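Long-range contacts in Chains: A (Unidentified, PDB 6ZM9), which is a phage-encoded lyase that probably breaks down S-adenosylmethionine, yielding the 5'-deoxy-5'-methylthioadenosine bound in this trimeric structure: residues A[12-17]-A[71-76]; A[27-32]-A[51-56]; A[107-112]-A[119-124]. One frame throughout, in Å; residues are numbered along the deposited sequence.

Contact 1: residues A[12-17]-A[71-76]. With MTA (5'-deoxy-5'-methylthioadenosine), chain F; MTA (5'-deoxy-5'-methylthioadenosine), chain B.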
loop_
_atom_site.group_PDB
_atom_site.type_symbol
_atom_site.label_atom_id
_atom_site.label_comp_id
_atom_site.label_asym_id
_atom_site.label_seq_id
_atom_site.Cartn_x
_atom_site.Cartn_y
_atom_site.Cartn_z
ATOM N N SER A 12 -2.191 -6.793 11.660
ATOM C CA SER A 12 -1.811 -6.876 10.266
ATOM C C SER A 12 -0.303 -6.725 10.167
ATOM O O SER A 12 0.370 -6.341 11.126
ATOM C CB SER A 12 -2.515 -5.807 9.440
ATOM O OG SER A 12 -2.079 -4.508 9.794
ATOM N N ALA A 13 0.231 -7.038 8.987
ATOM C CA ALA A 13 1.657 -6.931 8.764
ATOM C C ALA A 13 1.935 -6.561 7.319
ATOM O O ALA A 13 1.119 -6.786 6.424
ATOM C CB ALA A 13 2.371 -8.257 9.045
ATOM N N ARG A 14 3.113 -5.981 7.111
ATOM C CA ARG A 14 3.672 -5.735 5.788
ATOM C C ARG A 14 5.092 -6.289 5.776
ATOM O O ARG A 14 5.856 -6.074 6.721
ATOM C CB ARG A 14 3.743 -4.234 5.473
ATOM C CG ARG A 14 2.421 -3.518 5.452
ATOM C CD ARG A 14 2.513 -2.226 4.631
ATOM N NE ARG A 14 3.340 -1.200 5.263
ATOM C CZ ARG A 14 3.693 -0.056 4.684
ATOM N NH1 ARG A 14 3.310 0.221 3.443
ATOM N NH2 ARG A 14 4.441 0.814 5.347
ATOM N N ILE A 15 5.444 -7.003 4.710
ATOM C CA ILE A 15 6.782 -7.551 4.539
ATOM C C ILE A 15 7.312 -7.095 3.185
ATOM O O ILE A 15 6.614 -7.211 2.177
ATOM C CB ILE A 15 6.771 -9.089 4.607
ATOM C CG1 ILE A 15 6.121 -9.579 5.902
ATOM C CG2 ILE A 15 8.184 -9.651 4.461
ATOM C CD1 ILE A 15 5.981 -11.087 5.973
ATOM N N PHE A 16 8.543 -6.581 3.163
ATOM C CA PHE A 16 9.179 -6.129 1.935
ATOM C C PHE A 16 10.316 -7.072 1.579
ATOM O O PHE A 16 11.260 -7.229 2.369
ATOM C CB PHE A 16 9.700 -4.716 2.115
ATOM C CG PHE A 16 8.628 -3.697 2.363
ATOM C CD1 PHE A 16 8.145 -3.448 3.636
ATOM C CD2 PHE A 16 8.095 -2.992 1.306
ATOM C CE1 PHE A 16 7.156 -2.485 3.851
ATOM C CE2 PHE A 16 7.115 -2.010 1.508
ATOM C CZ PHE A 16 6.649 -1.753 2.772
ATOM N N VAL A 17 10.232 -7.672 0.383
ATOM C CA VAL A 17 11.194 -8.667 -0.097
ATOM C C VAL A 17 11.679 -8.242 -1.479
ATOM O O VAL A 17 10.868 -8.132 -2.405
ATOM C CB VAL A 17 10.574 -10.075 -0.218
ATOM C CG1 VAL A 17 11.668 -11.099 -0.539
ATOM C CG2 VAL A 17 9.811 -10.488 1.027
ATOM N N SER A 71 10.683 -5.562 -6.395
ATOM C CA SER A 71 10.466 -6.085 -5.060
ATOM C C SER A 71 8.982 -6.368 -4.867
ATOM O O SER A 71 8.152 -6.099 -5.739
ATOM C CB SER A 71 11.004 -5.149 -3.976
ATOM O OG SER A 71 10.309 -3.921 -3.985
ATOM N N VAL A 72 8.658 -6.945 -3.709
ATOM C CA VAL A 72 7.298 -7.351 -3.385
ATOM C C VAL A 72 6.971 -6.826 -2.001
ATOM O O VAL A 72 7.767 -6.984 -1.069
ATOM C CB VAL A 72 7.116 -8.883 -3.406
ATOM C CG1 VAL A 72 5.663 -9.268 -3.081
ATOM C CG2 VAL A 72 7.540 -9.434 -4.745
ATOM N N GLN A 73 5.806 -6.209 -1.869
ATOM C CA GLN A 73 5.228 -5.893 -0.570
ATOM C C GLN A 73 4.111 -6.895 -0.291
ATOM O O GLN A 73 3.118 -6.946 -1.027
ATOM C CB GLN A 73 4.702 -4.456 -0.563
ATOM C CG GLN A 73 4.044 -4.070 0.752
ATOM C CD GLN A 73 3.347 -2.726 0.741
ATOM O OE1 GLN A 73 2.552 -2.442 1.631
ATOM N NE2 GLN A 73 3.685 -1.879 -0.218
ATOM N N ILE A 74 4.280 -7.689 0.765
ATOM C CA ILE A 74 3.272 -8.648 1.204
ATOM C C ILE A 74 2.425 -7.968 2.264
ATOM O O ILE A 74 2.966 -7.424 3.236
ATOM C CB ILE A 74 3.932 -9.917 1.783
ATOM C CG1 ILE A 74 4.988 -10.481 0.832
ATOM C CG2 ILE A 74 2.848 -10.964 2.114
ATOM C CD1 ILE A 74 5.749 -11.683 1.395
ATOM N N ILE A 75 1.104 -7.987 2.080
ATOM C CA ILE A 75 0.160 -7.370 3.012
ATOM C C ILE A 75 -0.674 -8.493 3.614
ATOM O O ILE A 75 -1.362 -9.220 2.885
ATOM C CB ILE A 75 -0.741 -6.339 2.314
ATOM C CG1 ILE A 75 0.108 -5.259 1.648
ATOM C CG2 ILE A 75 -1.733 -5.744 3.300
ATOM C CD1 ILE A 75 -0.665 -4.357 0.692
ATOM N N ILE A 76 -0.652 -8.613 4.945
ATOM C CA ILE A 76 -1.360 -9.678 5.648
ATOM C C ILE A 76 -2.293 -9.040 6.661
ATOM O O ILE A 76 -1.833 -8.361 7.585
ATOM C CB ILE A 76 -0.389 -10.625 6.374
ATOM C CG1 ILE A 76 0.486 -11.375 5.377
ATOM C CG2 ILE A 76 -1.178 -11.608 7.244
ATOM C CD1 ILE A 76 1.661 -12.086 6.014
HETATM C CS MTA F . 14.937 -4.384 2.414
HETATM S "S5'" MTA F . 15.396 -4.319 0.712
HETATM C "C5'" MTA F . 13.913 -4.981 -0.067
HETATM C "C4'" MTA F . 12.875 -3.956 -0.479
HETATM O "O4'" MTA F . 12.447 -3.228 0.683
HETATM C "C2'" MTA F . 12.261 -1.800 -1.233
HETATM O "O2'" MTA F . 11.109 -2.144 -1.984
HETATM C "C3'" MTA F . 13.317 -2.883 -1.473
HETATM O "O3'" MTA F . 13.352 -3.339 -2.814
HETATM C "C1'" MTA F . 11.995 -1.944 0.274
HETATM N N9 MTA F . 12.668 -0.933 1.076
HETATM C C8 MTA F . 13.955 -0.932 1.551
HETATM N N7 MTA F . 14.241 0.079 2.336
HETATM C C5 MTA F . 13.056 0.804 2.378
HETATM C C6 MTA F . 12.666 1.951 3.098
HETATM N N6 MTA F . 13.459 2.606 3.958
HETATM N N1 MTA F . 11.389 2.381 2.946
HETATM C C2 MTA F . 10.571 1.700 2.134
HETATM N N3 MTA F . 10.819 0.602 1.427
HETATM C C4 MTA F . 12.088 0.196 1.591
HETATM C CS MTA B . -11.265 -11.010 -0.199
HETATM S "S5'" MTA B . -10.584 -11.905 -1.558
HETATM C "C5'" MTA B . -10.010 -10.555 -2.603
HETATM C "C4'" MTA B . -8.574 -10.121 -2.385
HETATM O "O4'" MTA B . -8.415 -9.693 -1.022
HETATM C "C2'" MTA B . -6.327 -10.574 -1.801
HETATM O "O2'" MTA B . -5.683 -9.627 -2.637
HETATM C "C3'" MTA B . -7.491 -11.180 -2.590
HETATM O "O3'" MTA B . -7.181 -11.408 -3.954
HETATM C "C1'" MTA B . -7.057 -9.875 -0.644
HETATM N N9 MTA B . -7.015 -10.627 0.601
HETATM C C8 MTA B . -7.837 -11.642 1.018
HETATM N N7 MTA B . -7.609 -12.056 2.242
HETATM C C5 MTA B . -6.553 -11.258 2.663
HETATM C C6 MTA B . -5.884 -11.137 3.898
HETATM N N6 MTA B . -6.188 -11.849 4.992
HETATM N N1 MTA B . -4.906 -10.202 3.990
HETATM C C2 MTA B . -4.633 -9.444 2.921
HETATM N N3 MTA B . -5.209 -9.453 1.722
HETATM C C4 MTA B . -6.170 -10.387 1.653
#
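Gln-73 places CG trans to its backbone N (chi1 178°) and stays extended beyond it, so its amide rises beside Phe-16, whose CG is set opposite the carbonyl carbon (chi1 -64°). The two side chains run alongside each other in the same direction, with ring and amide planes 32° apart. Gln-73 CG makes an off-centre CH-pi contact 4.2 Å from the centroid of the Phe-16 ring. The aliphatic part of glutamine thus suits an aromatic neighbour, while its NE2 turns to a hydrogen bond with Gln-54 OE1. Gln-73 OE1 faces Arg-14, one of two modelled positions of that side chain, and takes a weak hydrogen bond from Arg-14 NH1 at 3.3 Å. In that position the rim of the Phe-16 ring meets the guanidinium face, with Phe-16 CZ 3.9 Å above the guanidinium plane.

On the reverse face the residues are aliphatic: Ile-15 CB packs 4.1 Å from Ile-74 CB. Between the two layers, six backbone hydrogen bonds join the antiparallel strands, two each at Ala-13/Ile-76, Ile-15/Ile-74 and Val-17/Val-72. At the end near the nucleoside, Ser-71 OG shares a 2.8 Å hydrogen bond with O2' of methylthioadenosine, and Phe-16 CB lies 3.4 Å from its O4'.

The pair forms the middle of the sheet, flanked by strands 49-59 and 106-113. Helices 29-43 and 84-101 pack on the face of Ile-15, Ile-74 and Ile-76, while Ile-75 of the second subunit packs against Arg-14 and Gln-73 on the other.

Contact 2: residues A[27-32]-A[51-56]; sequences YTIEDV and FVAQRG. With MTA (5'-deoxy-5'-methylthioadenosine), chain F.
Ile-29 is the bump of this contact, and the hollow it fills lies between Phe-51 and Ala-53. These two residues are separated by one position on strand 51-56, and the side chain of Val-52 between them leaves its CA away from the helix. The isoleucine chain is stretched out, with CG1 trans to the backbone N (chi1 -180°), which carries its terminal methyl down to the strand. There Ile-29 CD1 sits 4.0 Å from Phe-51 CB and equally 4.0 Å from Ala-53 CB, straddled by the two. Its floor is peptide backbone: Ile-29 CD1 approaches Ala-53 N to 3.6 Å and Phe-51 O to 3.7 Å. A small alanine suits this place, because its methyl borders the hollow without filling it. No hydrogen bond crosses between the segments; the contact rests on apolar packing and fit.

One helical turn on, Val-32 meets the phenylalanine ring more loosely, with Val-32 CG1 4.4 Å from Phe-51 CD2. The ring is also bordered by Val-33 and Thr-36 of the same helix and by Ile-74 of the adjoining strand.

Ile-29 is the first residue of its helix, directly after the N-cap Thr-28. Thr-28 OG1 accepts from Asp-31 N at 3.2 Å, while Thr-28 N donates to Asp-31 OD2 at 3.0 Å from above the carboxylate plane. Farther along the strand, Gly-56 CA comes within 3.3 Å of O3' of methylthioadenosine, an approach eased by the lack of a side chain.

The reciprocal Thr-28/Asp-31 bonds are a capping box, and the helix-on-strand packing belongs to a beta-alpha-beta crossover, from strand 11-21 through helix 29-43 to strand 49-59, within a ferredoxin-like βαββαβ fold.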
loop_
_atom_site.group_PDB
_atom_site.type_symbol
_atom_site.label_atom_id
_atom_site.label_comp_id
_atom_site.label_asym_id
_atom_site.label_seq_id
_atom_site.Cartn_x
_atom_site.Cartn_y
_atom_site.Cartn_z
ATOM N N TYR A 27 14.559 -13.043 -9.183
ATOM C CA TYR A 27 13.296 -13.671 -8.835
ATOM C C TYR A 27 12.122 -12.841 -9.325
ATOM O O TYR A 27 12.288 -11.717 -9.815
ATOM C CB TYR A 27 13.212 -13.858 -7.325
ATOM C CG TYR A 27 14.332 -14.701 -6.759
ATOM C CD1 TYR A 27 14.368 -16.075 -6.967
ATOM C CD2 TYR A 27 15.333 -14.123 -5.999
ATOM C CE1 TYR A 27 15.393 -16.856 -6.419
ATOM C CE2 TYR A 27 16.344 -14.882 -5.459
ATOM C CZ TYR A 27 16.381 -16.245 -5.666
ATOM O OH TYR A 27 17.412 -17.000 -5.104
ATOM N N THR A 28 10.925 -13.426 -9.192
ATOM C CA THR A 28 9.680 -12.807 -9.606
ATOM C C THR A 28 8.674 -12.782 -8.462
ATOM O O THR A 28 8.773 -13.542 -7.500
ATOM C CB THR A 28 8.983 -13.585 -10.732
ATOM O OG1 THR A 28 8.576 -14.868 -10.228
ATOM C CG2 THR A 28 9.872 -13.764 -11.929
ATOM N N ILE A 29 7.663 -11.922 -8.611
ATOM C CA ILE A 29 6.606 -11.855 -7.608
ATOM C C ILE A 29 5.933 -13.210 -7.434
ATOM O O ILE A 29 5.605 -13.602 -6.310
ATOM C CB ILE A 29 5.603 -10.719 -7.905
ATOM C CG1 ILE A 29 4.521 -10.681 -6.822
ATOM C CG2 ILE A 29 4.966 -10.823 -9.292
ATOM C CD1 ILE A 29 3.727 -9.379 -6.792
ATOM N N GLU A 30 5.706 -13.948 -8.526
ATOM C CA GLU A 30 5.024 -15.233 -8.358
ATOM C C GLU A 30 5.844 -16.206 -7.523
ATOM O O GLU A 30 5.275 -17.031 -6.793
ATOM C CB GLU A 30 4.627 -15.859 -9.690
ATOM C CG GLU A 30 3.408 -16.800 -9.525
ATOM C CD GLU A 30 2.067 -16.104 -9.185
ATOM O OE1 GLU A 30 1.972 -14.850 -9.178
ATOM O OE2 GLU A 30 1.079 -16.831 -8.926
ATOM N N ASP A 31 7.179 -16.126 -7.610
ATOM C CA ASP A 31 8.013 -16.952 -6.745
ATOM C C ASP A 31 7.713 -16.653 -5.272
ATOM O O ASP A 31 7.624 -17.566 -4.445
ATOM C CB ASP A 31 9.509 -16.675 -6.974
ATOM C CG ASP A 31 9.998 -16.982 -8.376
ATOM O OD1 ASP A 31 9.386 -17.790 -9.107
ATOM O OD2 ASP A 31 11.081 -16.423 -8.707
ATOM N N VAL A 32 7.599 -15.361 -4.924
ATOM C CA VAL A 32 7.305 -14.973 -3.549
ATOM C C VAL A 32 5.912 -15.432 -3.137
ATOM O O VAL A 32 5.720 -15.895 -2.008
ATOM C CB VAL A 32 7.509 -13.456 -3.371
ATOM C CG1 VAL A 32 7.084 -13.017 -1.995
ATOM C CG2 VAL A 32 8.963 -13.091 -3.628
ATOM N N PHE A 51 -0.151 -9.372 -2.469
ATOM C CA PHE A 51 1.235 -9.232 -2.900
ATOM C C PHE A 51 1.293 -8.125 -3.949
ATOM O O PHE A 51 0.653 -8.221 -4.995
ATOM C CB PHE A 51 1.743 -10.539 -3.494
ATOM C CG PHE A 51 1.684 -11.725 -2.541
ATOM C CD1 PHE A 51 0.491 -12.380 -2.316
ATOM C CD2 PHE A 51 2.815 -12.155 -1.874
ATOM C CE1 PHE A 51 0.432 -13.457 -1.459
ATOM C CE2 PHE A 51 2.761 -13.232 -1.011
ATOM C CZ PHE A 51 1.571 -13.891 -0.813
ATOM N N VAL A 52 2.067 -7.077 -3.667
ATOM C CA VAL A 52 2.149 -5.898 -4.521
ATOM C C VAL A 52 3.533 -5.851 -5.163
ATOM O O VAL A 52 4.554 -5.812 -4.466
ATOM C CB VAL A 52 1.914 -4.620 -3.698
ATOM C CG1 VAL A 52 2.028 -3.372 -4.570
ATOM C CG2 VAL A 52 0.560 -4.670 -3.004
ATOM N N ALA A 53 3.562 -5.815 -6.489
ATOM C CA ALA A 53 4.818 -5.615 -7.191
ATOM C C ALA A 53 5.255 -4.160 -7.086
ATOM O O ALA A 53 4.435 -3.244 -7.175
ATOM C CB ALA A 53 4.649 -5.981 -8.662
ATOM N N GLN A 54 6.556 -3.963 -6.912
ATOM C CA GLN A 54 7.113 -2.648 -6.672
ATOM C C GLN A 54 8.442 -2.523 -7.389
ATOM O O GLN A 54 9.066 -3.519 -7.770
ATOM C CB GLN A 54 7.469 -2.413 -5.198
ATOM C CG GLN A 54 6.417 -2.818 -4.241
ATOM C CD GLN A 54 6.746 -2.424 -2.822
ATOM O OE1 GLN A 54 5.948 -1.781 -2.151
ATOM N NE2 GLN A 54 7.904 -2.855 -2.340
ATOM N N ARG A 55 8.887 -1.281 -7.537
ATOM C CA ARG A 55 10.300 -0.976 -7.730
ATOM C C ARG A 55 10.840 -0.549 -6.374
ATOM O O ARG A 55 10.177 0.183 -5.632
ATOM C CB ARG A 55 10.522 0.110 -8.773
ATOM C CG ARG A 55 10.088 -0.322 -10.154
ATOM C CD ARG A 55 11.001 -1.384 -10.761
ATOM N NE ARG A 55 12.256 -0.813 -11.226
ATOM C CZ ARG A 55 13.344 -1.518 -11.519
ATOM N NH1 ARG A 55 13.367 -2.833 -11.371
ATOM N NH2 ARG A 55 14.420 -0.885 -11.964
ATOM N N GLY A 56 12.018 -1.043 -6.025
ATOM C CA GLY A 56 12.607 -0.748 -4.738
ATOM C C GLY A 56 14.016 -0.223 -4.896
ATOM O O GLY A 56 14.740 -0.573 -5.826
HETATM C CS MTA F . 14.937 -4.384 2.414
HETATM S "S5'" MTA F . 15.396 -4.319 0.712
HETATM C "C5'" MTA F . 13.913 -4.981 -0.067
HETATM C "C4'" MTA F . 12.875 -3.956 -0.479
HETATM O "O4'" MTA F . 12.447 -3.228 0.683
HETATM C "C2'" MTA F . 12.261 -1.800 -1.233
HETATM O "O2'" MTA F . 11.109 -2.144 -1.984
HETATM C "C3'" MTA F . 13.317 -2.883 -1.473
HETATM O "O3'" MTA F . 13.352 -3.339 -2.814
HETATM C "C1'" MTA F . 11.995 -1.944 0.274
HETATM N N9 MTA F . 12.668 -0.933 1.076
HETATM C C8 MTA F . 13.955 -0.932 1.551
HETATM N N7 MTA F . 14.241 0.079 2.336
HETATM C C5 MTA F . 13.056 0.804 2.378
HETATM C C6 MTA F . 12.666 1.951 3.098
HETATM N N6 MTA F . 13.459 2.606 3.958
HETATM N N1 MTA F . 11.389 2.381 2.946
HETATM C C2 MTA F . 10.571 1.700 2.134
HETATM N N3 MTA F . 10.819 0.602 1.427
HETATM C C4 MTA F . 12.088 0.196 1.591
#

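Contact 3: residues A[107-112]-A[119-124]; sequences VIVEIQ and DVYSIT. With MTA (5'-deoxy-5'-methylthioadenosine), chain F.
Val-107 to Ile-111 run against Ile-123 to Asp-119 as two antiparallel strands at 164°, joined by five backbone hydrogen bonds: two each at Val-107/Ile-123 and Val-109/Tyr-121, and one from Ile-111 N to Asp-119 O. All are between 2.8 and 3.0 Å from N to O, an even set of lengths, as in a regular antiparallel pair.

On one face, Val-109 sits between two larger neighbours of the opposite strand. Val-109 CG2 reaches Ile-123 CD1 at 3.7 Å, while its other methyl, Val-109 CG1, touches Tyr-121 CD2. The tyrosine has CG opposite its carbonyl carbon (chi1 -55°), which leads the ring toward Ile-111. There Ile-111 CG1 comes up to the ring's edge, near its plane, 4.0 Å from Tyr-121 CE2. Beta-branched residues suit this face, being compact and favourable to extended backbone; Val-91 of helix 84-101 packs on Val-109 and Ile-111.

The opposite face joins Ile-108, Val-120 and Glu-110. Val-120 uses both methyls: CG1 lies 4.1 Å from Ile-108 CG2, and CG2 is 3.9 Å from Glu-110 CG, the methylene part of the glutamate. Glu-110 OE2 accepts a 2.6 Å hydrogen bond from Gln-112 NE2, in one of two modelled conformers of Gln-112, and has a long, weak ion pair with Arg-14 NE. Ile-108 divides its branches, for while CG2 faces Val-120, its CD1 points to the adenine, 3.6 Å from N7 of methylthioadenosine.

The sheet continues past strand 119-124 into the second subunit, where Tyr-121 to Thr-124 pair antiparallel with a strand of that chain. The chemistry implies a hairpin held by backbone bonds, with apolar packing toward helix 84-101 on one face and Ile-108 lining the nucleoside on the other.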
loop_
_atom_site.group_PDB
_atom_site.type_symbol
_atom_site.label_atom_id
_atom_site.label_comp_id
_atom_site.label_asym_id
_atom_site.label_seq_id
_atom_site.Cartn_x
_atom_site.Cartn_y
_atom_site.Cartn_z
ATOM N N VAL A 107 15.294 -8.182 4.873
ATOM C CA VAL A 107 13.848 -8.174 4.663
ATOM C C VAL A 107 13.260 -7.282 5.750
ATOM O O VAL A 107 13.639 -7.397 6.921
ATOM C CB VAL A 107 13.263 -9.598 4.732
ATOM C CG1 VAL A 107 11.756 -9.602 4.884
ATOM C CG2 VAL A 107 13.645 -10.380 3.479
ATOM N N ILE A 108 12.344 -6.388 5.387
ATOM C CA ILE A 108 11.704 -5.505 6.363
ATOM C C ILE A 108 10.328 -6.050 6.715
ATOM O O ILE A 108 9.543 -6.398 5.823
ATOM C CB ILE A 108 11.595 -4.059 5.841
ATOM C CG1 ILE A 108 12.985 -3.467 5.641
ATOM C CG2 ILE A 108 10.747 -3.223 6.799
ATOM C CD1 ILE A 108 12.974 -2.154 4.868
ATOM N N VAL A 109 10.023 -6.093 8.012
ATOM C CA VAL A 109 8.738 -6.547 8.531
ATOM C C VAL A 109 8.162 -5.440 9.406
ATOM O O VAL A 109 8.846 -4.920 10.297
ATOM C CB VAL A 109 8.894 -7.839 9.353
ATOM C CG1 VAL A 109 7.571 -8.215 10.000
ATOM C CG2 VAL A 109 9.397 -8.962 8.492
ATOM N N GLU A 110 6.906 -5.090 9.169
ATOM C CA GLU A 110 6.183 -4.135 9.997
ATOM C C GLU A 110 4.956 -4.843 10.554
ATOM O O GLU A 110 4.195 -5.448 9.794
ATOM C CB GLU A 110 5.764 -2.928 9.151
ATOM C CG GLU A 110 5.148 -1.791 9.935
ATOM C CD GLU A 110 4.748 -0.615 9.053
ATOM O OE1 GLU A 110 5.591 0.280 8.811
ATOM O OE2 GLU A 110 3.581 -0.593 8.600
ATOM N N ILE A 111 4.755 -4.754 11.872
ATOM C CA ILE A 111 3.591 -5.329 12.549
ATOM C C ILE A 111 2.721 -4.180 13.039
ATOM O O ILE A 111 3.224 -3.267 13.705
ATOM C CB ILE A 111 4.004 -6.156 13.780
ATOM C CG1 ILE A 111 4.993 -7.254 13.413
ATOM C CG2 ILE A 111 2.767 -6.698 14.483
ATOM C CD1 ILE A 111 4.455 -8.201 12.480
ATOM N N GLN A 112 1.424 -4.251 12.757
ATOM C CA GLN A 112 0.470 -3.246 13.188
ATOM C C GLN A 112 -0.635 -3.868 14.030
ATOM O O GLN A 112 -0.968 -5.049 13.892
ATOM C CB GLN A 112 -0.160 -2.544 11.977
ATOM C CG GLN A 112 0.856 -1.787 11.138
ATOM C CD GLN A 112 0.235 -1.135 9.939
ATOM O OE1 GLN A 112 -0.951 -0.794 9.947
ATOM N NE2 GLN A 112 1.027 -0.954 8.888
ATOM N N ASP A 119 5.961 -2.718 15.841
ATOM C CA ASP A 119 7.364 -3.021 15.640
ATOM C C ASP A 119 7.672 -2.887 14.150
ATOM O O ASP A 119 6.862 -3.287 13.309
ATOM C CB ASP A 119 7.718 -4.466 16.061
ATOM C CG ASP A 119 7.028 -4.936 17.363
ATOM O OD1 ASP A 119 7.595 -4.687 18.456
ATOM O OD2 ASP A 119 5.974 -5.627 17.282
ATOM N N VAL A 120 8.846 -2.347 13.829
ATOM C CA VAL A 120 9.432 -2.471 12.502
ATOM C C VAL A 120 10.762 -3.174 12.707
ATOM O O VAL A 120 11.559 -2.754 13.555
ATOM C CB VAL A 120 9.673 -1.118 11.820
ATOM C CG1 VAL A 120 10.305 -1.320 10.453
ATOM C CG2 VAL A 120 8.407 -0.374 11.656
ATOM N N TYR A 121 10.978 -4.248 11.964
ATOM C CA TYR A 121 12.171 -5.055 12.073
ATOM C C TYR A 121 12.878 -5.069 10.736
ATOM O O TYR A 121 12.233 -5.161 9.686
ATOM C CB TYR A 121 11.842 -6.546 12.388
ATOM C CG TYR A 121 10.989 -6.765 13.595
ATOM C CD1 TYR A 121 11.551 -6.795 14.858
ATOM C CD2 TYR A 121 9.626 -6.958 13.475
ATOM C CE1 TYR A 121 10.774 -6.992 15.986
ATOM C CE2 TYR A 121 8.835 -7.147 14.595
ATOM C CZ TYR A 121 9.411 -7.169 15.854
ATOM O OH TYR A 121 8.641 -7.363 16.981
ATOM N N SER A 122 14.205 -4.996 10.770
ATOM C CA SER A 122 15.039 -5.375 9.622
ATOM C C SER A 122 15.643 -6.736 9.934
ATOM O O SER A 122 16.341 -6.869 10.942
ATOM C CB SER A 122 16.127 -4.310 9.335
ATOM O OG SER A 122 16.748 -4.571 8.076
ATOM N N ILE A 123 15.339 -7.722 9.111
ATOM C CA ILE A 123 15.851 -9.063 9.299
ATOM C C ILE A 123 17.075 -9.148 8.420
ATOM O O ILE A 123 16.953 -9.128 7.190
ATOM C CB ILE A 123 14.822 -10.132 8.923
ATOM C CG1 ILE A 123 13.596 -10.020 9.802
ATOM C CG2 ILE A 123 15.477 -11.507 9.049
ATOM C CD1 ILE A 123 12.436 -10.904 9.364
ATOM N N THR A 124 18.254 -9.199 9.031
ATOM C CA THR A 124 19.498 -8.957 8.321
ATOM C C THR A 124 20.358 -10.202 8.327
ATOM O O THR A 124 20.550 -10.832 9.374
ATOM C CB THR A 124 20.237 -7.785 8.958
ATOM O OG1 THR A 124 19.385 -6.638 8.910
ATOM C CG2 THR A 124 21.500 -7.486 8.210
HETATM C CS MTA F . 14.937 -4.384 2.414
HETATM S "S5'" MTA F . 15.396 -4.319 0.712
HETATM C "C5'" MTA F . 13.913 -4.981 -0.067
HETATM C "C4'" MTA F . 12.875 -3.956 -0.479
HETATM O "O4'" MTA F . 12.447 -3.228 0.683
HETATM C "C2'" MTA F . 12.261 -1.800 -1.233
HETATM O "O2'" MTA F . 11.109 -2.144 -1.984
HETATM C "C3'" MTA F . 13.317 -2.883 -1.473
HETATM O "O3'" MTA F . 13.352 -3.339 -2.814
HETATM C "C1'" MTA F . 11.995 -1.944 0.274
HETATM N N9 MTA F . 12.668 -0.933 1.076
HETATM C C8 MTA F . 13.955 -0.932 1.551
HETATM N N7 MTA F . 14.241 0.079 2.336
HETATM C C5 MTA F . 13.056 0.804 2.378
HETATM C C6 MTA F . 12.666 1.951 3.098
HETATM N N6 MTA F . 13.459 2.606 3.958
HETATM N N1 MTA F . 11.389 2.381 2.946
HETATM C C2 MTA F . 10.571 1.700 2.134
HETATM N N3 MTA F . 10.819 0.602 1.427
HETATM C C4 MTA F . 12.088 0.196 1.591
#

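All three contacts are mostly buried. Contact 1 is nearest the chain's centre; contacts 2 and 3, on opposite sides of that centre, each have their own centre about 10 Å from that of contact 1. Strand 71-76 is joined to contact 2 by backbone bonds Gln-73 to Val-52 and Ser-71 to Gln-54, and strand 12-17 to contact 3 by Phe-16 and Ile-108. Contacts 1 and 3 are regular strand pairs, contact 3 at a subunit interface; contact 2 is helix against strand, without hydrogen bonds across its segments, and reaches exposed Ala-53. All border the same methylthioadenosine: Ser-71 by a hydrogen bond, Gly-56 by close backbone approach, Ile-108 by apolar contact.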